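Orotidine 5'-phosphate decarboxylase (Pyrococcus horikoshii, PDB 2CZF) probably catalyses the decarboxylation of orotidine 5'-monophosphate to uridine 5'-monophosphate, the last step of de novo UMP synthesis. Local coordinates at residues 3-8 and 27-32; 84-89 and 104-109; 162-167 and 180-185. All blocks are in the same frame, centred on the assembly; numbering follows the deposited sequence.

Interaction 1. Residues 3-8 and 27-32. With XMP (xanthosine-5'-monophosphate), chain C.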
loop_
_atom_site.group_PDB
_atom_site.type_symbol
_atom_site.label_atom_id
_atom_site.label_comp_id
_atom_site.label_asym_id
_atom_site.label_seq_id
_atom_site.Cartn_x
_atom_site.Cartn_y
_atom_site.Cartn_z
ATOM N N VAL A 3 -7.257 20.581 -0.231
ATOM C CA VAL A 3 -6.781 19.458 0.572
ATOM C C VAL A 3 -5.287 19.657 0.791
ATOM O O VAL A 3 -4.515 19.711 -0.169
ATOM C CB VAL A 3 -6.983 18.085 -0.135
ATOM C CG1 VAL A 3 -6.397 16.974 0.737
ATOM C CG2 VAL A 3 -8.460 17.821 -0.374
ATOM N N LEU A 4 -4.878 19.766 2.053
ATOM C CA LEU A 4 -3.471 19.970 2.382
ATOM C C LEU A 4 -2.726 18.640 2.488
ATOM O O LEU A 4 -3.079 17.785 3.306
ATOM C CB LEU A 4 -3.329 20.724 3.708
ATOM C CG LEU A 4 -1.889 20.948 4.194
ATOM C CD1 LEU A 4 -1.203 21.962 3.297
ATOM C CD2 LEU A 4 -1.898 21.449 5.635
ATOM N N ALA A 5 -1.710 18.476 1.650
ATOM C CA ALA A 5 -0.889 17.266 1.663
ATOM C C ALA A 5 0.194 17.533 2.704
ATOM O O ALA A 5 1.231 18.125 2.402
ATOM C CB ALA A 5 -0.272 17.045 0.298
ATOM N N LEU A 6 -0.060 17.105 3.934
ATOM C CA LEU A 6 0.879 17.347 5.017
ATOM C C LEU A 6 2.115 16.464 4.935
ATOM O O LEU A 6 2.373 15.679 5.839
ATOM C CB LEU A 6 0.182 17.160 6.364
ATOM C CG LEU A 6 0.858 17.814 7.565
ATOM C CD1 LEU A 6 1.085 19.295 7.289
ATOM C CD2 LEU A 6 -0.007 17.628 8.797
ATOM N N ASP A 7 2.859 16.620 3.853
ATOM C CA ASP A 7 4.070 15.846 3.629
ATOM C C ASP A 7 5.276 16.486 4.278
ATOM O O ASP A 7 6.311 16.699 3.629
ATOM C CB ASP A 7 4.335 15.677 2.141
ATOM C CG ASP A 7 3.175 15.010 1.456
ATOM O OD1 ASP A 7 2.436 14.285 2.137
ATOM O OD2 ASP A 7 3.019 15.212 0.227
ATOM N N VAL A 8 5.122 16.816 5.547
ATOM C CA VAL A 8 6.160 17.399 6.378
ATOM C C VAL A 8 6.300 16.376 7.507
ATOM O O VAL A 8 5.803 16.575 8.622
ATOM C CB VAL A 8 5.762 18.788 6.947
ATOM C CG1 VAL A 8 5.987 19.873 5.894
ATOM C CG2 VAL A 8 4.305 18.780 7.380
ATOM N N MET A 27 -9.848 19.372 4.010
ATOM C CA MET A 27 -9.355 18.096 4.514
ATOM C C MET A 27 -7.855 18.154 4.620
ATOM O O MET A 27 -7.217 19.028 4.044
ATOM C CB MET A 27 -9.727 16.936 3.588
ATOM C CG MET A 27 -11.205 16.665 3.498
ATOM S SD MET A 27 -11.821 16.690 1.812
ATOM C CE MET A 27 -12.584 15.098 1.697
ATOM N N ILE A 28 -7.304 17.200 5.356
ATOM C CA ILE A 28 -5.866 17.072 5.535
ATOM C C ILE A 28 -5.536 15.674 5.037
ATOM O O ILE A 28 -6.161 14.708 5.479
ATOM C CB ILE A 28 -5.468 17.128 7.026
ATOM C CG1 ILE A 28 -5.827 18.494 7.624
ATOM C CG2 ILE A 28 -3.975 16.836 7.165
ATOM C CD1 ILE A 28 -5.654 18.563 9.138
ATOM N N LYS A 29 -4.571 15.559 4.130
ATOM C CA LYS A 29 -4.193 14.240 3.610
ATOM C C LYS A 29 -2.864 13.785 4.214
ATOM O O LYS A 29 -1.875 14.512 4.142
ATOM C CB LYS A 29 -4.051 14.266 2.080
ATOM C CG LYS A 29 -3.622 12.916 1.476
ATOM C CD LYS A 29 -3.516 12.934 -0.050
ATOM C CE LYS A 29 -2.194 13.503 -0.541
ATOM N NZ LYS A 29 -1.069 12.656 -0.070
ATOM N N VAL A 30 -2.843 12.600 4.825
ATOM C CA VAL A 30 -1.597 12.073 5.383
ATOM C C VAL A 30 -1.224 10.781 4.643
ATOM O O VAL A 30 -2.099 10.059 4.148
ATOM C CB VAL A 30 -1.704 11.775 6.906
ATOM C CG1 VAL A 30 -2.240 12.994 7.638
ATOM C CG2 VAL A 30 -2.590 10.572 7.153
ATOM N N ASN A 31 0.071 10.489 4.582
ATOM C CA ASN A 31 0.546 9.306 3.881
ATOM C C ASN A 31 1.263 8.315 4.804
ATOM O O ASN A 31 1.354 8.526 6.025
ATOM C CB ASN A 31 1.482 9.729 2.746
ATOM C CG ASN A 31 2.626 10.590 3.235
ATOM O OD1 ASN A 31 2.974 10.574 4.426
ATOM N ND2 ASN A 31 3.235 11.338 2.317
ATOM N N TRP A 32 1.770 7.226 4.225
ATOM C CA TRP A 32 2.463 6.238 5.037
ATOM C C TRP A 32 3.697 6.785 5.758
ATOM O O TRP A 32 3.910 6.470 6.926
ATOM C CB TRP A 32 2.872 5.025 4.201
ATOM C CG TRP A 32 1.753 4.064 3.912
ATOM C CD1 TRP A 32 1.344 3.642 2.680
ATOM C CD2 TRP A 32 0.950 3.346 4.872
ATOM N NE1 TRP A 32 0.343 2.704 2.810
ATOM C CE2 TRP A 32 0.080 2.502 4.140
ATOM C CE3 TRP A 32 0.886 3.330 6.275
ATOM C CZ2 TRP A 32 -0.854 1.642 4.768
ATOM C CZ3 TRP A 32 -0.043 2.474 6.903
ATOM C CH2 TRP A 32 -0.898 1.644 6.140
HETATM P P XMP C . 3.079 18.579 -4.440
HETATM O O1P XMP C . 3.879 18.628 -5.686
HETATM O O2P XMP C . 2.154 19.883 -4.255
HETATM O "O5'" XMP C . 2.083 17.316 -4.373
HETATM O O3P XMP C . 4.002 18.491 -3.122
HETATM C "C5'" XMP C . 0.886 17.410 -3.597
HETATM C "C4'" XMP C . 0.289 16.025 -3.334
HETATM O "O4'" XMP C . 0.207 15.325 -4.587
HETATM C "C1'" XMP C . 0.751 14.017 -4.349
HETATM N N9 XMP C . 1.111 13.362 -5.628
HETATM C C4 XMP C . 0.438 12.365 -6.191
HETATM N N3 XMP C . -0.715 11.666 -5.803
HETATM N N1 XMP C . -0.551 10.316 -7.800
HETATM C C2 XMP C . -1.215 10.638 -6.610
HETATM O O2 XMP C . -2.237 10.032 -6.285
HETATM C C6 XMP C . 0.601 11.020 -8.177
HETATM O O6 XMP C . 1.190 10.715 -9.218
HETATM C C5 XMP C . 1.089 12.041 -7.376
HETATM N N7 XMP C . 2.133 12.863 -7.481
HETATM C C8 XMP C . 2.142 13.663 -6.418
HETATM C "C2'" XMP C . 1.954 14.326 -3.461
HETATM O "O2'" XMP C . 2.394 13.128 -2.815
HETATM C "C3'" XMP C . 1.233 15.208 -2.444
HETATM O "O3'" XMP C . 0.468 14.394 -1.552
HETATM O O HOH W 1 1.492 12.952 5.352
HETATM O O HOH W 2 -0.240 13.605 2.255
#

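Interaction 2. Residues 84-89 and 104-109. With XMP (xanthosine-5'-monophosphate), chain C.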
loop_
_atom_site.group_PDB
_atom_site.type_symbol
_atom_site.label_atom_id
_atom_site.label_comp_id
_atom_site.label_asym_id
_atom_site.label_seq_id
_atom_site.Cartn_x
_atom_site.Cartn_y
_atom_site.Cartn_z
ATOM N N VAL A 84 -7.701 4.008 -1.970
ATOM C CA VAL A 84 -7.463 2.610 -2.304
ATOM C C VAL A 84 -7.276 2.460 -3.807
ATOM O O VAL A 84 -7.858 3.212 -4.586
ATOM C CB VAL A 84 -8.672 1.727 -1.916
ATOM C CG1 VAL A 84 -8.988 1.870 -0.425
ATOM C CG2 VAL A 84 -9.901 2.120 -2.760
ATOM N N HIS A 85 -6.473 1.482 -4.212
ATOM C CA HIS A 85 -6.248 1.231 -5.633
ATOM C C HIS A 85 -7.440 0.459 -6.163
ATOM O O HIS A 85 -8.113 -0.231 -5.407
ATOM C CB HIS A 85 -5.004 0.363 -5.847
ATOM C CG HIS A 85 -3.749 1.145 -6.074
ATOM N ND1 HIS A 85 -3.535 1.888 -7.216
ATOM C CD2 HIS A 85 -2.645 1.303 -5.307
ATOM C CE1 HIS A 85 -2.352 2.476 -7.141
ATOM N NE2 HIS A 85 -1.794 2.138 -5.992
ATOM N N THR A 86 -7.682 0.567 -7.462
ATOM C CA THR A 86 -8.770 -0.154 -8.112
ATOM C C THR A 86 -8.236 -1.485 -8.680
ATOM O O THR A 86 -8.963 -2.483 -8.778
ATOM C CB THR A 86 -9.333 0.651 -9.307
ATOM O OG1 THR A 86 -9.675 1.980 -8.887
ATOM C CG2 THR A 86 -10.572 -0.033 -9.873
ATOM N N PHE A 87 -6.965 -1.460 -9.067
ATOM C CA PHE A 87 -6.256 -2.587 -9.704
ATOM C C PHE A 87 -6.387 -3.956 -9.037
ATOM O O PHE A 87 -6.491 -4.982 -9.716
ATOM C CB PHE A 87 -4.762 -2.228 -9.823
ATOM C CG PHE A 87 -4.113 -2.679 -11.107
ATOM C CD1 PHE A 87 -3.963 -4.035 -11.401
ATOM C CD2 PHE A 87 -3.611 -1.737 -12.018
ATOM C CE1 PHE A 87 -3.316 -4.450 -12.588
ATOM C CE2 PHE A 87 -2.962 -2.145 -13.209
ATOM C CZ PHE A 87 -2.819 -3.501 -13.486
ATOM N N VAL A 88 -6.399 -3.978 -7.712
ATOM C CA VAL A 88 -6.461 -5.244 -7.009
ATOM C C VAL A 88 -7.843 -5.894 -7.002
ATOM O O VAL A 88 -7.992 -7.026 -6.555
ATOM C CB VAL A 88 -5.897 -5.075 -5.577
ATOM C CG1 VAL A 88 -5.955 -6.378 -4.817
ATOM C CG2 VAL A 88 -4.454 -4.590 -5.659
ATOM N N GLY A 89 -8.856 -5.187 -7.506
ATOM C CA GLY A 89 -10.185 -5.779 -7.563
ATOM C C GLY A 89 -11.276 -5.173 -6.701
ATOM O O GLY A 89 -11.010 -4.470 -5.724
ATOM N N MET A 104 -10.948 6.270 -4.807
ATOM C CA MET A 104 -10.278 5.283 -5.640
ATOM C C MET A 104 -9.261 5.853 -6.609
ATOM O O MET A 104 -9.450 6.937 -7.158
ATOM C CB MET A 104 -11.320 4.472 -6.424
ATOM C CG MET A 104 -12.286 3.664 -5.536
ATOM S SD MET A 104 -13.689 3.042 -6.484
ATOM C CE MET A 104 -12.951 1.817 -7.521
ATOM N N VAL A 105 -8.181 5.107 -6.806
ATOM C CA VAL A 105 -7.128 5.506 -7.744
ATOM C C VAL A 105 -7.454 4.939 -9.134
ATOM O O VAL A 105 -7.465 3.731 -9.314
ATOM C CB VAL A 105 -5.768 4.948 -7.302
ATOM C CG1 VAL A 105 -4.726 5.185 -8.388
ATOM C CG2 VAL A 105 -5.359 5.595 -5.991
ATOM N N VAL A 106 -7.718 5.814 -10.106
ATOM C CA VAL A 106 -8.035 5.364 -11.459
ATOM C C VAL A 106 -6.967 5.757 -12.493
ATOM O O VAL A 106 -6.980 5.258 -13.614
ATOM C CB VAL A 106 -9.411 5.913 -11.918
ATOM C CG1 VAL A 106 -10.491 5.496 -10.928
ATOM C CG2 VAL A 106 -9.365 7.422 -12.059
ATOM N N GLU A 107 -6.046 6.631 -12.102
ATOM C CA GLU A 107 -4.970 7.106 -12.980
ATOM C C GLU A 107 -3.828 7.697 -12.148
ATOM O O GLU A 107 -4.069 8.246 -11.079
ATOM C CB GLU A 107 -5.508 8.180 -13.930
ATOM C CG GLU A 107 -4.440 8.823 -14.812
ATOM C CD GLU A 107 -5.038 9.751 -15.856
ATOM O OE1 GLU A 107 -5.981 9.325 -16.549
ATOM O OE2 GLU A 107 -4.563 10.899 -15.987
ATOM N N MET A 108 -2.589 7.594 -12.636
ATOM C CA MET A 108 -1.447 8.121 -11.890
ATOM C C MET A 108 -0.543 9.004 -12.765
ATOM O O MET A 108 -0.603 8.934 -13.990
ATOM C CB MET A 108 -0.673 6.962 -11.249
ATOM C CG MET A 108 -1.517 6.198 -10.222
ATOM S SD MET A 108 -0.557 5.017 -9.259
ATOM C CE MET A 108 0.316 6.137 -8.129
ATOM N N SER A 109 0.297 9.830 -12.149
ATOM C CA SER A 109 1.098 10.745 -12.953
ATOM C C SER A 109 2.589 10.496 -13.130
ATOM O O SER A 109 3.255 11.287 -13.796
ATOM C CB SER A 109 0.885 12.181 -12.450
ATOM O OG SER A 109 1.694 12.454 -11.320
HETATM P P XMP C . 3.079 18.579 -4.440
HETATM O O1P XMP C . 3.879 18.628 -5.686
HETATM O O2P XMP C . 2.154 19.883 -4.255
HETATM O "O5'" XMP C . 2.083 17.316 -4.373
HETATM O O3P XMP C . 4.002 18.491 -3.122
HETATM C "C5'" XMP C . 0.886 17.410 -3.597
HETATM C "C4'" XMP C . 0.289 16.025 -3.334
HETATM O "O4'" XMP C . 0.207 15.325 -4.587
HETATM C "C1'" XMP C . 0.751 14.017 -4.349
HETATM N N9 XMP C . 1.111 13.362 -5.628
HETATM C C4 XMP C . 0.438 12.365 -6.191
HETATM N N3 XMP C . -0.715 11.666 -5.803
HETATM N N1 XMP C . -0.551 10.316 -7.800
HETATM C C2 XMP C . -1.215 10.638 -6.610
HETATM O O2 XMP C . -2.237 10.032 -6.285
HETATM C C6 XMP C . 0.601 11.020 -8.177
HETATM O O6 XMP C . 1.190 10.715 -9.218
HETATM C C5 XMP C . 1.089 12.041 -7.376
HETATM N N7 XMP C . 2.133 12.863 -7.481
HETATM C C8 XMP C . 2.142 13.663 -6.418
HETATM C "C2'" XMP C . 1.954 14.326 -3.461
HETATM O "O2'" XMP C . 2.394 13.128 -2.815
HETATM C "C3'" XMP C . 1.233 15.208 -2.444
HETATM O "O3'" XMP C . 0.468 14.394 -1.552
HETATM O O HOH W 3 -5.646 1.462 -9.159
#

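Interaction 3. Residues 162-167 and 180-185. With XMP (xanthosine-5'-monophosphate), chain C.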
loop_
_atom_site.group_PDB
_atom_site.type_symbol
_atom_site.label_atom_id
_atom_site.label_comp_id
_atom_site.label_asym_id
_atom_site.label_seq_id
_atom_site.Cartn_x
_atom_site.Cartn_y
_atom_site.Cartn_z
ATOM N N PRO A 162 -4.240 16.210 -7.302
ATOM C CA PRO A 162 -2.915 16.559 -6.782
ATOM C C PRO A 162 -2.084 17.058 -7.972
ATOM O O PRO A 162 -2.558 17.052 -9.112
ATOM C CB PRO A 162 -2.407 15.237 -6.237
ATOM C CG PRO A 162 -2.972 14.247 -7.215
ATOM C CD PRO A 162 -4.385 14.746 -7.422
ATOM N N GLY A 163 -0.854 17.489 -7.720
ATOM C CA GLY A 163 -0.024 17.966 -8.812
ATOM C C GLY A 163 -0.535 19.232 -9.481
ATOM O O GLY A 163 -0.548 19.357 -10.717
ATOM N N ILE A 164 -0.973 20.181 -8.665
ATOM C CA ILE A 164 -1.454 21.448 -9.185
ATOM C C ILE A 164 -0.232 22.340 -9.365
ATOM O O ILE A 164 0.603 22.449 -8.456
ATOM C CB ILE A 164 -2.447 22.108 -8.208
ATOM C CG1 ILE A 164 -3.660 21.188 -8.021
ATOM C CG2 ILE A 164 -2.883 23.465 -8.734
ATOM C CD1 ILE A 164 -4.355 20.800 -9.324
ATOM N N GLY A 165 -0.117 22.944 -10.545
ATOM C CA GLY A 165 1.008 23.815 -10.840
ATOM C C GLY A 165 1.119 25.013 -9.913
ATOM O O GLY A 165 0.132 25.471 -9.355
ATOM N N ALA A 166 2.328 25.532 -9.768
ATOM C CA ALA A 166 2.588 26.675 -8.896
ATOM C C ALA A 166 2.200 28.038 -9.487
ATOM O O ALA A 166 2.101 29.030 -8.755
ATOM C CB ALA A 166 4.059 26.686 -8.502
ATOM N N GLN A 167 1.988 28.090 -10.801
ATOM C CA GLN A 167 1.623 29.342 -11.458
ATOM C C GLN A 167 0.244 29.826 -11.050
ATOM O O GLN A 167 -0.675 29.028 -10.869
ATOM C CB GLN A 167 1.670 29.193 -12.984
ATOM C CG GLN A 167 3.062 28.943 -13.546
ATOM C CD GLN A 167 3.365 27.475 -13.763
ATOM O OE1 GLN A 167 3.225 26.653 -12.856
ATOM N NE2 GLN A 167 3.786 27.137 -14.973
ATOM N N ASP A 180 -13.152 18.765 -7.745
ATOM C CA ASP A 180 -13.951 19.287 -6.636
ATOM C C ASP A 180 -13.008 19.725 -5.527
ATOM O O ASP A 180 -13.321 20.633 -4.759
ATOM C CB ASP A 180 -14.908 18.231 -6.075
ATOM C CG ASP A 180 -15.975 17.828 -7.059
ATOM O OD1 ASP A 180 -15.742 16.861 -7.810
ATOM O OD2 ASP A 180 -17.042 18.486 -7.091
ATOM N N TYR A 181 -11.858 19.060 -5.453
ATOM C CA TYR A 181 -10.843 19.351 -4.449
ATOM C C TYR A 181 -9.473 19.383 -5.122
ATOM O O TYR A 181 -9.193 18.563 -5.999
ATOM C CB TYR A 181 -10.786 18.249 -3.381
ATOM C CG TYR A 181 -12.055 18.051 -2.597
ATOM C CD1 TYR A 181 -13.114 17.309 -3.118
ATOM C CD2 TYR A 181 -12.204 18.624 -1.333
ATOM C CE1 TYR A 181 -14.305 17.143 -2.383
ATOM C CE2 TYR A 181 -13.374 18.467 -0.600
ATOM C CZ TYR A 181 -14.417 17.729 -1.126
ATOM O OH TYR A 181 -15.569 17.591 -0.383
ATOM N N ILE A 182 -8.627 20.333 -4.741
ATOM C CA ILE A 182 -7.282 20.347 -5.300
ATOM C C ILE A 182 -6.405 19.997 -4.118
ATOM O O ILE A 182 -6.603 20.514 -3.020
ATOM C CB ILE A 182 -6.849 21.720 -5.896
ATOM C CG1 ILE A 182 -7.019 22.830 -4.864
ATOM C CG2 ILE A 182 -7.608 21.986 -7.190
ATOM C CD1 ILE A 182 -6.300 24.108 -5.230
ATOM N N ILE A 183 -5.466 19.084 -4.337
ATOM C CA ILE A 183 -4.572 18.638 -3.286
ATOM C C ILE A 183 -3.266 19.383 -3.441
ATOM O O ILE A 183 -2.575 19.224 -4.443
ATOM C CB ILE A 183 -4.315 17.119 -3.383
ATOM C CG1 ILE A 183 -5.639 16.370 -3.229
ATOM C CG2 ILE A 183 -3.357 16.662 -2.274
ATOM C CD1 ILE A 183 -5.509 14.868 -3.397
ATOM N N VAL A 184 -2.935 20.204 -2.450
ATOM C CA VAL A 184 -1.698 20.983 -2.496
ATOM C C VAL A 184 -0.814 20.689 -1.300
ATOM O O VAL A 184 -1.289 20.621 -0.169
ATOM C CB VAL A 184 -1.978 22.500 -2.516
ATOM C CG1 VAL A 184 -0.654 23.269 -2.562
ATOM C CG2 VAL A 184 -2.841 22.861 -3.717
ATOM N N GLY A 185 0.481 20.515 -1.564
ATOM C CA GLY A 185 1.426 20.248 -0.498
ATOM C C GLY A 185 2.510 21.316 -0.412
ATOM O O GLY A 185 2.376 22.296 0.324
HETATM P P XMP C . 3.079 18.579 -4.440
HETATM O O1P XMP C . 3.879 18.628 -5.686
HETATM O O2P XMP C . 2.154 19.883 -4.255
HETATM O "O5'" XMP C . 2.083 17.316 -4.373
HETATM O O3P XMP C . 4.002 18.491 -3.122
HETATM C "C5'" XMP C . 0.886 17.410 -3.597
HETATM C "C4'" XMP C . 0.289 16.025 -3.334
HETATM O "O4'" XMP C . 0.207 15.325 -4.587
HETATM C "C1'" XMP C . 0.751 14.017 -4.349
HETATM N N9 XMP C . 1.111 13.362 -5.628
HETATM C C4 XMP C . 0.438 12.365 -6.191
HETATM N N3 XMP C . -0.715 11.666 -5.803
HETATM N N1 XMP C . -0.551 10.316 -7.800
HETATM C C2 XMP C . -1.215 10.638 -6.610
HETATM O O2 XMP C . -2.237 10.032 -6.285
HETATM C C6 XMP C . 0.601 11.020 -8.177
HETATM O O6 XMP C . 1.190 10.715 -9.218
HETATM C C5 XMP C . 1.089 12.041 -7.376
HETATM N N7 XMP C . 2.133 12.863 -7.481
HETATM C C8 XMP C . 2.142 13.663 -6.418
HETATM C "C2'" XMP C . 1.954 14.326 -3.461
HETATM O "O2'" XMP C . 2.394 13.128 -2.815
HETATM C "C3'" XMP C . 1.233 15.208 -2.444
HETATM O "O3'" XMP C . 0.468 14.394 -1.552
HETATM O O HOH W 4 -0.316 19.905 -6.131
#

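Interaction 1. Residues 3-8 and 27-32
The backbone O of Lys29 is gripped twice: Leu6 N donates to it from 3.2 Å, nearly in line with the C=O bond, and a water donates to it from 2.7 Å. That same water also gives a hydrogen to Asp7 OD1 and receives one from Lys29 NZ, so a single solvent molecule ties the lysine's main chain, its amine and the carboxylate together. The amine, 4.5 Å from Asp7 OD1, is too far for a direct salt bridge; it donates instead to ribose O3' of the bound XMP (2.8 Å from NZ) and pairs with Asp57. Lys29 runs extended through its first two torsions, CG anti to the backbone N (chi1 179°), and then bends at chi3 and chi4, which brings CE against Ala5 CB and turns NZ to the ribose. Asp7 OD2 takes a weak hydrogen bond from the same O3', at 3.2 Å. Beside it, the Asn31 amide lies almost parallel to the carboxylate, yet ND2 at 3.1 Å from OD1 is badly angled for a bond and is used by Tyr9. With Asp7 replaced by an alanine, the ribose hydroxyl would probably lose its carboxylate partner, and the water one of its acceptors.

Further down, Leu4 bonds across through both its backbone N, to Met27 O, and its O, from Lys29 N, the latter 2.8 Å and almost straight. Val3 CG1 rests against Lys29 CB, inside the barrel. These are the first two parallel strands of a TIM barrel, connected by helix 11-21, which packs on Leu4 and Leu6; strands 181-184 and 53-60 flank the pair.

Interaction 2. Residues 84-89 and 104-109
Val105, Thr86 and Met104 carry this contact, where strands 81-85 and 101-105 of the TIM barrel, joined by helix 90-97 in a beta-alpha-beta unit, run parallel and then part. Val105 N donates to Val84 O at 2.9 Å, near where the chains diverge. Past it, Thr86 takes over with its side chain: OG1 gives its hydrogen to Val105 O, 2.9 Å away, but approaches from well above the carbonyl plane rather than within it. The hydroxyl is placed for this by lying beside its own backbone N (chi1 -53°), which leaves CG2 to meet the methyl of Met104. That methionine, bent at its last torsion, brings CE across the threonine at about a right angle, 3.6 Å from OG1 and 3.8 Å from CG2.

A water completes the grip on Val105 O. It donates to this oxygen, accepts from Thr86 N, and lies at the edge of the His85 ring, hydrogen-bonded to ND1. Val105 and His85 point the same way, side by side; CG2 of the valine stands over one ring face, displaced toward the rim. The other ring nitrogen, NE2, reaches Ala61 O of the second subunit, so the strand end is also fastened across the dimer, close to the catalytic Lys59.

Beyond the strand, Met108 SD meets the ring edge 3.8 Å from His85 CE1, and the chain reaches the bound nucleotide at Ser109, whose OG donates to XMP O6 over 2.8 Å while its backbone N donates to that same O6 from 3.2 Å.

Interaction 3. Residues 162-167 and 180-185
Pro162 and Ile183 lie side by side, pointing the same way, and form the tight end of this contact. Their CB atoms are 3.9 Å apart, and the proline's CA-H is directed almost straight at Ile183 O, 3.6 Å from CA. The same proline has the nucleotide on another side: its CB is 3.1 Å from XMP O4', and its CG lies by the purine near N3. Ile183 CG2, anti to its backbone N, reaches C4' of the ribose, so the two residues meet both each other and the sugar.

A second apolar patch lies one residue back along the strand. Ile164 crosses Ile182 at about a right angle, CG1 coming to 3.9 Å from Ile182 CB, and its CD1 meets the CG2 branch of the same residue. Helix 170-177 packs on both isoleucines through Ala174.

The other side is looser. No direct hydrogen bond joins the two segments; a water stands in for one, accepting from Ile164 N at 2.6 Å, donating to Ile183 O, and donating also to phosphate O2P of XMP. From Gly165 the loop then leaves the strand, and Ala166 and Gln167 lie exposed, touching a crystal neighbour.

Gly185, just past strand 181-184 at the N-cap position of helix 186-189, gives its backbone N to O2P at 3.2 Å, and O3P comes so close that a side chain there would be crowded. This is the phosphate site at the ends of the last two strands familiar from TIM barrels. From these two segments the phosphate receives a peptide N-H and a bridging water rather than a cationic side chain, and the helix start that follows is likely to favour its negative charge.

In the fold
Along the chain the three contacts come in series, none nested in or crossing another. Interaction 1 closes the first beta-alpha-beta loop, around helix 11-21; interaction 2 closes the one around helix 90-97, half way round the barrel; interaction 3 brings the loop after strand 158-161 against strand 181-184, with helix 170-177 between. Because strands 2-5 and 181-184 are neighbours, interactions 1 and 3 touch and seal the barrel, Val184 N standing 2.8 Å from Val3 O. Interaction 2 stays apart, its centre about 18 Å from that of interaction 1, and faces the second subunit. XMP joins all three, being met at its ribose, base and phosphate.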